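Side-chain contacts in proline dipeptidase (Streptococcus agalactiae, PDB 3OOO), which probably cleaves dipeptides ending in proline, acting as a whole protein as a manganese-dependent M24B-family peptidase, this chain being its creatinase/prolidase-type N-terminal domain: residues 5-10 against 125-130; 25-30 against 99-104; 42-47 against 111-116; 54-59 against 84-89. All blocks are in the same frame, centred on the assembly; numbering follows the deposited sequence.

Contact 1. Residues 5-10 against 125-130; sequences LNRIRH and TPYIQN
Tyr127 reaches across from helix 126-129 and sets its phenol oxygen against the flank of Arg7 on helix 3-14. With CG anti to the backbone N (chi1 176°), the ring is swung out toward the other helix. Its OH lies beside the aliphatic part of the arginine, 3.6 Å from Arg7 CB and equally near CD, the two side chains crossing at about a right angle. Arg7 bends at chi3 (-82°), and its guanidinium, turned 71° from the plane of the Tyr127 ring, bonds through NH2 to Ser3 OG. One water joins the pair: it donates to Arg7 O at 2.7 Å and lies 3.2 Å from Tyr127 OH. Helices 3-14 and 126-129, from the two ends of this creatinase/prolidase N-terminal domain, pack side by side here over the sheet, with Ile8 and Ile128 on the inner side. Ile8 CG2 meets Ile128 CD1 at 4.2 Å, a loose touch between side chains crossing nearly at right angles. Beneath them Ile8 rests on Val47 of strand 44-48 and Ile128 on Leu99 of strand 97-100. The Tyr127 ring also meets that of His11, whose NE2 is hydrogen-bonded to Thr125 OG1 at the N-cap of the short helix.

Contact 2. Residues 25-30 against 99-104; sequences PVTVNY and LAEFDN
Thr27 turns OG1 to the side of its backbone N, anti to the carbonyl carbon (chi1 -55°), and Glu101 comes to meet it from the opposite direction on a chain that runs extended beyond CG (chi2 -171°). The hydroxyl donates to Glu101 OE2 at 2.6 Å, a short bond received on the syn lone pair, the side facing the other carboxylate oxygen. The rest of the threonine lies close against the same group: Thr27 CB is 3.3 Å from Glu101 OE2, and CG2 is 3.5 Å from that oxygen. Glu101 OE1 is engaged as well, accepting from the backbone N of Ser23 and of Asp24, so both oxygens of this buried carboxylate are bonded and its rotation is fixed. These bonds would be expected to stabilise a negative charge there. The glutamate follows strand 97-100 of the mixed sheet, whose neighbour is the parallel strand 19-22; it thus ties the loop beyond one strand to the turn that leads from the other into helix 25-32. At the edge of the contact, Asn104 ND2 approaches Pro25 CD at 4.0 Å, a plain van der Waals touch. Asn104 is held from its other amide atom, OD1 bonding to Ser23 OG. Between Glu101 and Asn104 the chain turns outward to the dimer: Asp103 OD1 is hydrogen-bonded to Thr108 OG1 of the second subunit, and Phe102 packs against the same threonine.

Contact 3. Residues 42-47 against 111-116; sequences QMFLFV and QGLQTV
Leu113 points from helix 107-116 straight at Phe44 on strand 44-48, the two side chains meeting from opposite directions. The leucine's methyl CD2 sits over the centre of one face of the Phe44 ring, 4.0 Å from its centroid and only 11° off the ring normal, a well-centred CH-pi contact. The other methyl, CD1, is displaced toward one side of the ring, 3.7 Å from Phe44 CE1. Both methyls therefore work on one phenyl group. The placing of this fork follows from the leucine's torsions: chi1 (-70°) puts CG anti to the carbonyl carbon, and chi2 (172°) then turns the two methyls onto the ring.

Phe46, two residues along the strand and on the same side of it, meets the leucine differently. It presents its edge, with Leu113 CD2 near the ring plane and 4.4 Å from Phe46 CE1. The one methyl thus lies over the face of the first ring and at the rim of the second. Val21 of the adjacent strand 19-22 touches all three side chains, while Ile86 of helix 82-89 packs on Phe46.

Within the helical segment, Thr115 OG1 donates back to Gly112 O at 2.6 Å, in the carbonyl plane on a lone pair; Thr115 N bonds to the same oxygen, which is thereby gripped twice.

Alternate strand residues facing a helix through aromatic and branched side chains make the hydrophobic core of a layered alpha/beta domain, here the creatinase/prolidase N-terminal domain.

Contact 4. Residues 54-59 against 84-89; sequences ILFVPA and QKIASN
Phe56 of strand 54-58 buries more surface here than any other residue, about 69 Å² of the 142 Å² in all, its ring standing out from the sheet toward helix 82-89. The phenyl is placed by a first torsion that sets CG opposite the backbone N (chi1 179°). Ile86 is the main partner on the helix and comes over one face: CG1 lies 3.8 Å from the ring centroid, 16° off the normal and displaced toward the rim, in a CH-pi contact. Its terminal methyl continues past the same side of the ring, with Ile86 CD1 3.7 Å from Phe56 CE2. The isoleucine runs at about a right angle to the phenylalanine, so its longer branch lies across the ring.

Lys85, the third contributor, is modelled in two conformers; in the one described it touches with its aliphatic part alone. Its CG approaches Phe56 CE1 obliquely at 3.9 Å, and the chain then bends at chi2 and carries the amino group away from the ring, toward a weak, long ion pair with Glu80. The backbone oxygen of Lys85 accepts from Asn89 ND2 at 2.8 Å; the N-H points nearly straight at it (168°).

The neighbourhood is strongly aromatic. Phe56 also meets the rings of Phe74 and Tyr76 on strand 73-76 and touches Phe46, while Ile86 packs on both Phe44 and Phe46 of strand 44-48.

A helix laid on a mixed sheet, with a strand phenylalanine whose one face is covered by a helix isoleucine, is the apolar helix-on-sheet packing of an alpha/beta fold, here in the creatinase/prolidase N-terminal domain.

In the fold
From the N terminus, helix 3-14 opens the widest loop, closed by contact 1 when helix 126-129 returns beside it; the other three contacts fall within that span. Helix 25-32 begins contact 2, which closes at 99-104, the end of strand 97-100 and the loop after it. Strand 44-48 starts contact 3 inside that loop but finishes it later, on helix 107-116, so contacts 2 and 3 cross. Contact 4, from strand 54-58 to helix 82-89, is the shortest closure and lies within both. Strands 44-48 and 54-58 are antiparallel neighbours, joining contacts 3 and 4 through the backbone. Contacts 1 and 4 lie on opposite sides of the chain's centre, their own centres about 23 Å apart.

Contact 1. Residues 5-10 against 125-130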
# COMPACT_ATOMS: atom_id res chain seq x y z
N LEU A 5 -6.64 -21.14 -9.48
CA LEU A 5 -7.81 -20.34 -9.12
C LEU A 5 -8.92 -21.18 -8.51
O LEU A 5 -9.59 -20.74 -7.57
CB LEU A 5 -8.31 -19.52 -10.32
CG LEU A 5 -7.47 -18.28 -10.66
CD1 LEU A 5 -7.83 -17.71 -12.04
CD2 LEU A 5 -7.60 -17.21 -9.57
N ASN A 6 -9.12 -22.40 -9.02
CA ASN A 6 -10.08 -23.33 -8.42
C ASN A 6 -9.70 -23.69 -6.99
O ASN A 6 -10.55 -23.72 -6.10
CB ASN A 6 -10.20 -24.62 -9.26
CG ASN A 6 -10.90 -24.40 -10.60
OD1 ASN A 6 -11.74 -23.52 -10.75
ND2 ASN A 6 -10.55 -25.23 -11.58
N ARG A 7 -8.41 -23.93 -6.76
CA ARG A 7 -7.92 -24.20 -5.40
C ARG A 7 -8.15 -23.04 -4.44
O ARG A 7 -8.56 -23.25 -3.30
CB ARG A 7 -6.45 -24.59 -5.43
CG ARG A 7 -6.22 -26.07 -5.65
CD ARG A 7 -4.75 -26.38 -5.72
NE ARG A 7 -4.20 -26.12 -7.05
CZ ARG A 7 -2.91 -26.03 -7.33
NH1 ARG A 7 -2.00 -26.17 -6.37
NH2 ARG A 7 -2.52 -25.80 -8.58
N ILE A 8 -7.89 -21.82 -4.90
CA ILE A 8 -8.14 -20.62 -4.09
C ILE A 8 -9.62 -20.52 -3.74
O ILE A 8 -9.98 -20.27 -2.58
CB ILE A 8 -7.63 -19.34 -4.79
CG1 ILE A 8 -6.10 -19.36 -4.86
CG2 ILE A 8 -8.11 -18.07 -4.04
CD1 ILE A 8 -5.52 -18.31 -5.76
N ARG A 9 -10.48 -20.76 -4.73
CA ARG A 9 -11.92 -20.72 -4.53
C ARG A 9 -12.38 -21.71 -3.45
O ARG A 9 -13.16 -21.36 -2.56
CB ARG A 9 -12.65 -20.99 -5.85
CG ARG A 9 -14.13 -20.71 -5.81
CD ARG A 9 -14.79 -20.97 -7.15
NE ARG A 9 -14.66 -22.36 -7.54
CZ ARG A 9 -15.44 -23.34 -7.09
NH1 ARG A 9 -16.42 -23.07 -6.24
NH2 ARG A 9 -15.25 -24.58 -7.50
N HIS A 10 -11.88 -22.94 -3.53
CA HIS A 10 -12.22 -23.95 -2.53
C HIS A 10 -11.66 -23.61 -1.15
O HIS A 10 -12.31 -23.86 -0.13
CB HIS A 10 -11.75 -25.34 -2.98
CG HIS A 10 -12.57 -25.92 -4.09
ND1 HIS A 10 -13.88 -26.32 -3.92
CD2 HIS A 10 -12.27 -26.15 -5.39
CE1 HIS A 10 -14.35 -26.78 -5.07
NE2 HIS A 10 -13.39 -26.69 -5.97
N THR A 125 -4.12 -15.65 3.34
CA THR A 125 -3.79 -16.72 4.27
C THR A 125 -2.46 -17.35 3.87
O THR A 125 -2.02 -17.21 2.72
CB THR A 125 -4.87 -17.80 4.23
OG1 THR A 125 -5.07 -18.22 2.88
CG2 THR A 125 -6.18 -17.28 4.80
N PRO A 126 -1.79 -18.05 4.81
CA PRO A 126 -0.56 -18.75 4.45
C PRO A 126 -0.73 -19.69 3.26
O PRO A 126 0.17 -19.76 2.42
CB PRO A 126 -0.23 -19.54 5.72
CG PRO A 126 -0.74 -18.68 6.81
CD PRO A 126 -2.01 -18.05 6.27
N TYR A 127 -1.87 -20.38 3.17
CA TYR A 127 -2.12 -21.30 2.05
C TYR A 127 -2.00 -20.61 0.69
O TYR A 127 -1.34 -21.14 -0.22
CB TYR A 127 -3.49 -21.98 2.18
CG TYR A 127 -3.85 -22.85 1.00
CD1 TYR A 127 -3.22 -24.08 0.80
CD2 TYR A 127 -4.81 -22.45 0.07
CE1 TYR A 127 -3.54 -24.88 -0.29
CE2 TYR A 127 -5.13 -23.24 -1.03
CZ TYR A 127 -4.49 -24.46 -1.20
OH TYR A 127 -4.81 -25.25 -2.28
N ILE A 128 -2.62 -19.44 0.55
CA ILE A 128 -2.53 -18.68 -0.70
C ILE A 128 -1.12 -18.10 -0.89
O ILE A 128 -0.57 -18.16 -1.99
CB ILE A 128 -3.61 -17.56 -0.79
CG1 ILE A 128 -5.02 -18.16 -0.66
CG2 ILE A 128 -3.49 -16.80 -2.11
CD1 ILE A 128 -6.13 -17.12 -0.50
N GLN A 129 -0.55 -17.57 0.19
CA GLN A 129 0.80 -16.98 0.16
C GLN A 129 1.86 -17.96 -0.35
O GLN A 129 2.73 -17.59 -1.14
CB GLN A 129 1.21 -16.50 1.56
CG GLN A 129 0.54 -15.22 2.04
CD GLN A 129 1.03 -14.79 3.41
OE1 GLN A 129 2.24 -14.65 3.64
NE2 GLN A 129 0.10 -14.57 4.33
N ASN A 130 1.76 -19.20 0.11
CA ASN A 130 2.80 -20.21 -0.11
C ASN A 130 2.59 -21.12 -1.32
O ASN A 130 3.37 -22.06 -1.53
CB ASN A 130 2.99 -21.05 1.16
CG ASN A 130 3.36 -20.22 2.38
OD1 ASN A 130 4.09 -19.23 2.27
ND2 ASN A 130 2.86 -20.62 3.54
O HOH W 1 -8.02 -25.58 -2.00

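Contact 2. Residues 25-30 against 99-104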
# COMPACT_ATOMS: atom_id res chain seq x y z
N PRO A 25 0.63 -7.42 -9.78
CA PRO A 25 0.81 -7.86 -11.16
C PRO A 25 1.50 -9.23 -11.27
O PRO A 25 1.16 -10.03 -12.14
CB PRO A 25 1.70 -6.76 -11.76
CG PRO A 25 1.34 -5.55 -10.98
CD PRO A 25 1.12 -6.05 -9.57
N VAL A 26 2.45 -9.49 -10.38
CA VAL A 26 3.15 -10.77 -10.36
C VAL A 26 2.20 -11.91 -9.96
O VAL A 26 2.19 -12.97 -10.60
CB VAL A 26 4.39 -10.72 -9.42
CG1 VAL A 26 5.05 -12.08 -9.30
CG2 VAL A 26 5.38 -9.68 -9.93
N THR A 27 1.39 -11.68 -8.93
CA THR A 27 0.42 -12.67 -8.47
C THR A 27 -0.63 -12.95 -9.54
O THR A 27 -0.94 -14.10 -9.84
CB THR A 27 -0.27 -12.22 -7.17
OG1 THR A 27 0.72 -11.91 -6.18
CG2 THR A 27 -1.20 -13.32 -6.64
N VAL A 28 -1.19 -11.88 -10.11
CA VAL A 28 -2.20 -12.03 -11.15
C VAL A 28 -1.66 -12.81 -12.35
O VAL A 28 -2.33 -13.69 -12.89
CB VAL A 28 -2.79 -10.66 -11.56
CG1 VAL A 28 -3.70 -10.80 -12.77
CG2 VAL A 28 -3.54 -10.07 -10.37
N ASN A 29 -0.42 -12.51 -12.73
CA ASN A 29 0.24 -13.24 -13.82
C ASN A 29 0.45 -14.71 -13.47
O ASN A 29 0.24 -15.58 -14.31
CB ASN A 29 1.56 -12.56 -14.20
CG ASN A 29 2.19 -13.17 -15.43
OD1 ASN A 29 1.54 -13.33 -16.47
ND2 ASN A 29 3.47 -13.51 -15.33
N TYR A 30 0.87 -14.99 -12.24
CA TYR A 30 1.03 -16.36 -11.76
C TYR A 30 -0.29 -17.13 -11.85
O TYR A 30 -0.32 -18.31 -12.23
CB TYR A 30 1.56 -16.36 -10.32
CG TYR A 30 1.52 -17.70 -9.62
CD1 TYR A 30 2.46 -18.69 -9.91
CD2 TYR A 30 0.54 -17.98 -8.67
CE1 TYR A 30 2.42 -19.93 -9.28
CE2 TYR A 30 0.49 -19.22 -8.02
CZ TYR A 30 1.44 -20.18 -8.34
OH TYR A 30 1.40 -21.41 -7.71
N LEU A 99 -10.26 -11.37 1.57
CA LEU A 99 -8.81 -11.53 1.56
C LEU A 99 -8.22 -10.61 0.49
O LEU A 99 -8.75 -10.52 -0.61
CB LEU A 99 -8.41 -12.98 1.30
CG LEU A 99 -8.97 -14.07 2.23
CD1 LEU A 99 -8.40 -15.42 1.84
CD2 LEU A 99 -8.68 -13.78 3.69
N ALA A 100 -7.13 -9.92 0.83
CA ALA A 100 -6.45 -9.05 -0.12
C ALA A 100 -4.94 -9.14 0.06
O ALA A 100 -4.47 -9.69 1.06
CB ALA A 100 -6.93 -7.61 0.03
N GLU A 101 -4.18 -8.62 -0.90
CA GLU A 101 -2.72 -8.70 -0.86
C GLU A 101 -2.12 -7.49 -0.16
O GLU A 101 -1.71 -6.53 -0.80
CB GLU A 101 -2.14 -8.84 -2.26
CG GLU A 101 -2.58 -10.09 -2.99
CD GLU A 101 -1.80 -10.27 -4.27
OE1 GLU A 101 -2.30 -9.82 -5.32
OE2 GLU A 101 -0.69 -10.84 -4.21
N PHE A 102 -2.06 -7.57 1.17
CA PHE A 102 -1.62 -6.44 1.98
C PHE A 102 -0.17 -6.01 1.71
O PHE A 102 0.18 -4.86 1.93
CB PHE A 102 -1.83 -6.76 3.46
CG PHE A 102 -3.25 -6.53 3.94
CD1 PHE A 102 -4.30 -6.31 3.05
CD2 PHE A 102 -3.54 -6.57 5.31
CE1 PHE A 102 -5.61 -6.10 3.50
CE2 PHE A 102 -4.84 -6.37 5.77
CZ PHE A 102 -5.88 -6.14 4.87
N ASP A 103 0.66 -6.94 1.22
CA ASP A 103 2.06 -6.62 0.87
C ASP A 103 2.21 -5.84 -0.44
O ASP A 103 3.30 -5.33 -0.74
CB ASP A 103 2.91 -7.90 0.79
CG ASP A 103 3.15 -8.55 2.14
OD1 ASP A 103 2.98 -7.88 3.19
OD2 ASP A 103 3.52 -9.74 2.15
N ASN A 104 1.14 -5.78 -1.23
CA ASN A 104 1.17 -5.10 -2.54
C ASN A 104 0.22 -3.92 -2.59
O ASN A 104 0.57 -2.85 -3.10
CB ASN A 104 0.81 -6.08 -3.66
CG ASN A 104 0.52 -5.37 -4.99
OD1 ASN A 104 -0.63 -5.10 -5.33
ND2 ASN A 104 1.58 -5.05 -5.73

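Contact 3. Residues 42-47 against 111-116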
# COMPACT_ATOMS: atom_id res chain seq x y z
N GLN A 42 -6.29 1.15 -11.94
CA GLN A 42 -6.76 -0.01 -11.21
C GLN A 42 -6.77 -1.31 -12.01
O GLN A 42 -7.21 -1.33 -13.17
CB GLN A 42 -8.18 0.21 -10.67
CG GLN A 42 -8.40 1.50 -9.86
CD GLN A 42 -7.36 1.72 -8.78
OE1 GLN A 42 -6.86 0.77 -8.17
NE2 GLN A 42 -7.04 2.99 -8.53
N MSE A 43 -6.26 -2.35 -11.37
CA MSE A 43 -6.22 -3.74 -11.79
C MSE A 43 -6.73 -4.58 -10.55
O MSE A 43 -6.00 -4.50 -9.56
CB MSE A 43 -4.70 -4.08 -12.09
CG MSE A 43 -4.22 -4.64 -13.53
SE MSE A 43 -3.95 -6.61 -13.70
CE MSE A 43 -2.57 -6.82 -12.33
N PHE A 44 -7.81 -5.36 -10.60
CA PHE A 44 -8.12 -6.31 -9.54
C PHE A 44 -8.64 -7.59 -10.15
O PHE A 44 -9.43 -7.55 -11.10
CB PHE A 44 -9.20 -5.77 -8.59
CG PHE A 44 -8.81 -4.51 -7.87
CD1 PHE A 44 -7.84 -4.53 -6.86
CD2 PHE A 44 -9.41 -3.30 -8.19
CE1 PHE A 44 -7.48 -3.36 -6.19
CE2 PHE A 44 -9.06 -2.12 -7.54
CZ PHE A 44 -8.09 -2.15 -6.53
N LEU A 45 -8.22 -8.71 -9.58
CA LEU A 45 -8.81 -10.00 -9.90
C LEU A 45 -9.67 -10.43 -8.73
O LEU A 45 -9.16 -10.66 -7.63
CB LEU A 45 -7.71 -11.03 -10.17
CG LEU A 45 -8.14 -12.47 -10.46
CD1 LEU A 45 -8.93 -12.57 -11.76
CD2 LEU A 45 -6.92 -13.39 -10.52
N PHE A 46 -10.97 -10.51 -8.98
CA PHE A 46 -11.94 -10.87 -7.95
C PHE A 46 -12.24 -12.35 -8.01
O PHE A 46 -12.77 -12.84 -9.01
CB PHE A 46 -13.23 -10.06 -8.11
CG PHE A 46 -13.04 -8.57 -7.99
CD1 PHE A 46 -12.94 -7.96 -6.74
CD2 PHE A 46 -12.95 -7.77 -9.13
CE1 PHE A 46 -12.75 -6.59 -6.62
CE2 PHE A 46 -12.76 -6.39 -9.02
CZ PHE A 46 -12.67 -5.79 -7.77
N VAL A 47 -11.87 -13.06 -6.95
CA VAL A 47 -12.06 -14.50 -6.87
C VAL A 47 -13.14 -14.79 -5.82
O VAL A 47 -12.91 -14.68 -4.62
CB VAL A 47 -10.74 -15.23 -6.53
CG1 VAL A 47 -10.97 -16.75 -6.42
CG2 VAL A 47 -9.68 -14.92 -7.58
N GLN A 111 -8.37 1.78 0.50
CA GLN A 111 -9.50 2.63 0.88
C GLN A 111 -10.57 2.65 -0.21
O GLN A 111 -11.76 2.65 0.10
CB GLN A 111 -9.02 4.02 1.32
CG GLN A 111 -8.19 3.93 2.59
CD GLN A 111 -7.90 5.26 3.26
OE1 GLN A 111 -7.97 6.31 2.63
NE2 GLN A 111 -7.56 5.20 4.54
N GLY A 112 -10.15 2.61 -1.47
CA GLY A 112 -11.09 2.46 -2.57
C GLY A 112 -11.92 1.19 -2.45
O GLY A 112 -13.15 1.23 -2.57
N LEU A 113 -11.26 0.07 -2.21
CA LEU A 113 -11.97 -1.21 -2.06
C LEU A 113 -12.95 -1.19 -0.89
O LEU A 113 -14.02 -1.80 -0.96
CB LEU A 113 -10.99 -2.37 -1.92
CG LEU A 113 -10.19 -2.75 -3.18
CD1 LEU A 113 -9.13 -3.79 -2.86
CD2 LEU A 113 -11.11 -3.28 -4.28
N GLN A 114 -12.58 -0.48 0.17
CA GLN A 114 -13.46 -0.35 1.34
C GLN A 114 -14.75 0.41 1.05
O GLN A 114 -15.75 0.21 1.74
CB GLN A 114 -12.71 0.28 2.51
CG GLN A 114 -11.67 -0.65 3.12
CD GLN A 114 -10.90 -0.01 4.26
OE1 GLN A 114 -10.06 0.87 4.04
NE2 GLN A 114 -11.16 -0.46 5.47
N THR A 115 -14.75 1.26 0.02
CA THR A 115 -15.98 1.96 -0.40
C THR A 115 -16.93 1.02 -1.14
O THR A 115 -18.13 1.31 -1.26
CB THR A 115 -15.72 3.21 -1.28
OG1 THR A 115 -15.25 2.82 -2.58
CG2 THR A 115 -14.71 4.16 -0.62
N VAL A 116 -16.39 -0.08 -1.64
CA VAL A 116 -17.14 -1.05 -2.44
C VAL A 116 -17.65 -2.20 -1.58
O VAL A 116 -18.81 -2.62 -1.71
CB VAL A 116 -16.27 -1.60 -3.60
CG1 VAL A 116 -16.99 -2.74 -4.34
CG2 VAL A 116 -15.91 -0.48 -4.57

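Contact 4. Residues 54-59 against 84-89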
# COMPACT_ATOMS: atom_id res chain seq x y z
N ILE A 54 -13.52 -12.76 -11.82
CA ILE A 54 -13.79 -11.61 -12.66
C ILE A 54 -12.58 -10.69 -12.61
O ILE A 54 -12.11 -10.34 -11.53
CB ILE A 54 -15.06 -10.85 -12.20
CG1 ILE A 54 -16.26 -11.80 -12.22
CG2 ILE A 54 -15.31 -9.62 -13.08
CD1 ILE A 54 -17.55 -11.20 -11.71
N LEU A 55 -12.08 -10.31 -13.78
CA LEU A 55 -10.92 -9.43 -13.88
C LEU A 55 -11.32 -8.02 -14.28
O LEU A 55 -12.07 -7.83 -15.24
CB LEU A 55 -9.91 -10.03 -14.87
CG LEU A 55 -8.66 -9.23 -15.24
CD1 LEU A 55 -7.82 -8.92 -14.03
CD2 LEU A 55 -7.85 -9.99 -16.25
N PHE A 56 -10.86 -7.03 -13.51
CA PHE A 56 -11.11 -5.62 -13.78
C PHE A 56 -9.80 -4.97 -14.16
O PHE A 56 -8.83 -5.10 -13.43
CB PHE A 56 -11.69 -4.96 -12.52
CG PHE A 56 -11.97 -3.48 -12.65
CD1 PHE A 56 -12.93 -3.02 -13.54
CD2 PHE A 56 -11.30 -2.55 -11.86
CE1 PHE A 56 -13.20 -1.66 -13.66
CE2 PHE A 56 -11.57 -1.19 -11.97
CZ PHE A 56 -12.53 -0.74 -12.87
N VAL A 57 -9.76 -4.27 -15.29
CA VAL A 57 -8.53 -3.64 -15.78
C VAL A 57 -8.82 -2.26 -16.36
O VAL A 57 -9.98 -1.94 -16.61
CB VAL A 57 -7.81 -4.50 -16.86
CG1 VAL A 57 -7.20 -5.75 -16.25
CG2 VAL A 57 -8.75 -4.84 -18.02
N PRO A 58 -7.78 -1.44 -16.60
CA PRO A 58 -8.04 -0.23 -17.36
C PRO A 58 -8.58 -0.59 -18.75
O PRO A 58 -8.21 -1.63 -19.30
CB PRO A 58 -6.66 0.43 -17.47
CG PRO A 58 -5.90 -0.11 -16.32
CD PRO A 58 -6.38 -1.52 -16.14
N ALA A 59 -9.44 0.26 -19.29
CA ALA A 59 -10.13 -0.04 -20.56
C ALA A 59 -9.19 -0.41 -21.70
O ALA A 59 -9.52 -1.25 -22.54
CB ALA A 59 -11.03 1.11 -20.97
N GLN A 84 -16.92 3.20 -8.55
CA GLN A 84 -18.31 3.14 -8.97
C GLN A 84 -18.51 2.06 -10.03
O GLN A 84 -19.53 1.35 -10.03
CB GLN A 84 -18.76 4.50 -9.50
CG GLN A 84 -18.86 5.59 -8.44
CD GLN A 84 -19.15 6.95 -9.03
OE1 GLN A 84 -18.92 7.98 -8.39
NE2 GLN A 84 -19.66 6.98 -10.25
N LYS A 85 -17.54 1.94 -10.94
CA LYS A 85 -17.60 0.94 -12.00
C LYS A 85 -17.62 -0.47 -11.40
O LYS A 85 -18.41 -1.32 -11.83
CB LYS A 85 -16.41 1.09 -12.95
CG LYS A 85 -16.55 0.32 -14.25
CD LYS A 85 -17.55 1.01 -15.17
CE LYS A 85 -17.82 0.17 -16.40
NZ LYS A 85 -18.91 0.77 -17.21
N ILE A 86 -16.75 -0.71 -10.42
CA ILE A 86 -16.70 -1.99 -9.74
C ILE A 86 -18.03 -2.26 -9.02
O ILE A 86 -18.59 -3.35 -9.14
CB ILE A 86 -15.52 -2.06 -8.73
CG1 ILE A 86 -14.18 -2.00 -9.48
CG2 ILE A 86 -15.61 -3.32 -7.85
CD1 ILE A 86 -12.99 -1.61 -8.59
N ALA A 87 -18.52 -1.25 -8.31
CA ALA A 87 -19.76 -1.38 -7.53
C ALA A 87 -20.98 -1.69 -8.39
O ALA A 87 -21.90 -2.39 -7.95
CB ALA A 87 -20.00 -0.12 -6.70
N SER A 88 -21.01 -1.16 -9.61
CA SER A 88 -22.15 -1.32 -10.50
C SER A 88 -22.07 -2.59 -11.34
O SER A 88 -23.07 -3.01 -11.94
CB SER A 88 -22.29 -0.10 -11.42
OG SER A 88 -22.50 1.09 -10.68
N ASN A 89 -20.89 -3.20 -11.40
CA ASN A 89 -20.71 -4.37 -12.26
C ASN A 89 -20.49 -5.71 -11.60
O ASN A 89 -20.90 -6.74 -12.14
CB ASN A 89 -19.61 -4.09 -13.29
CG ASN A 89 -20.09 -3.18 -14.38
OD1 ASN A 89 -20.66 -3.63 -15.37
ND2 ASN A 89 -19.86 -1.88 -14.21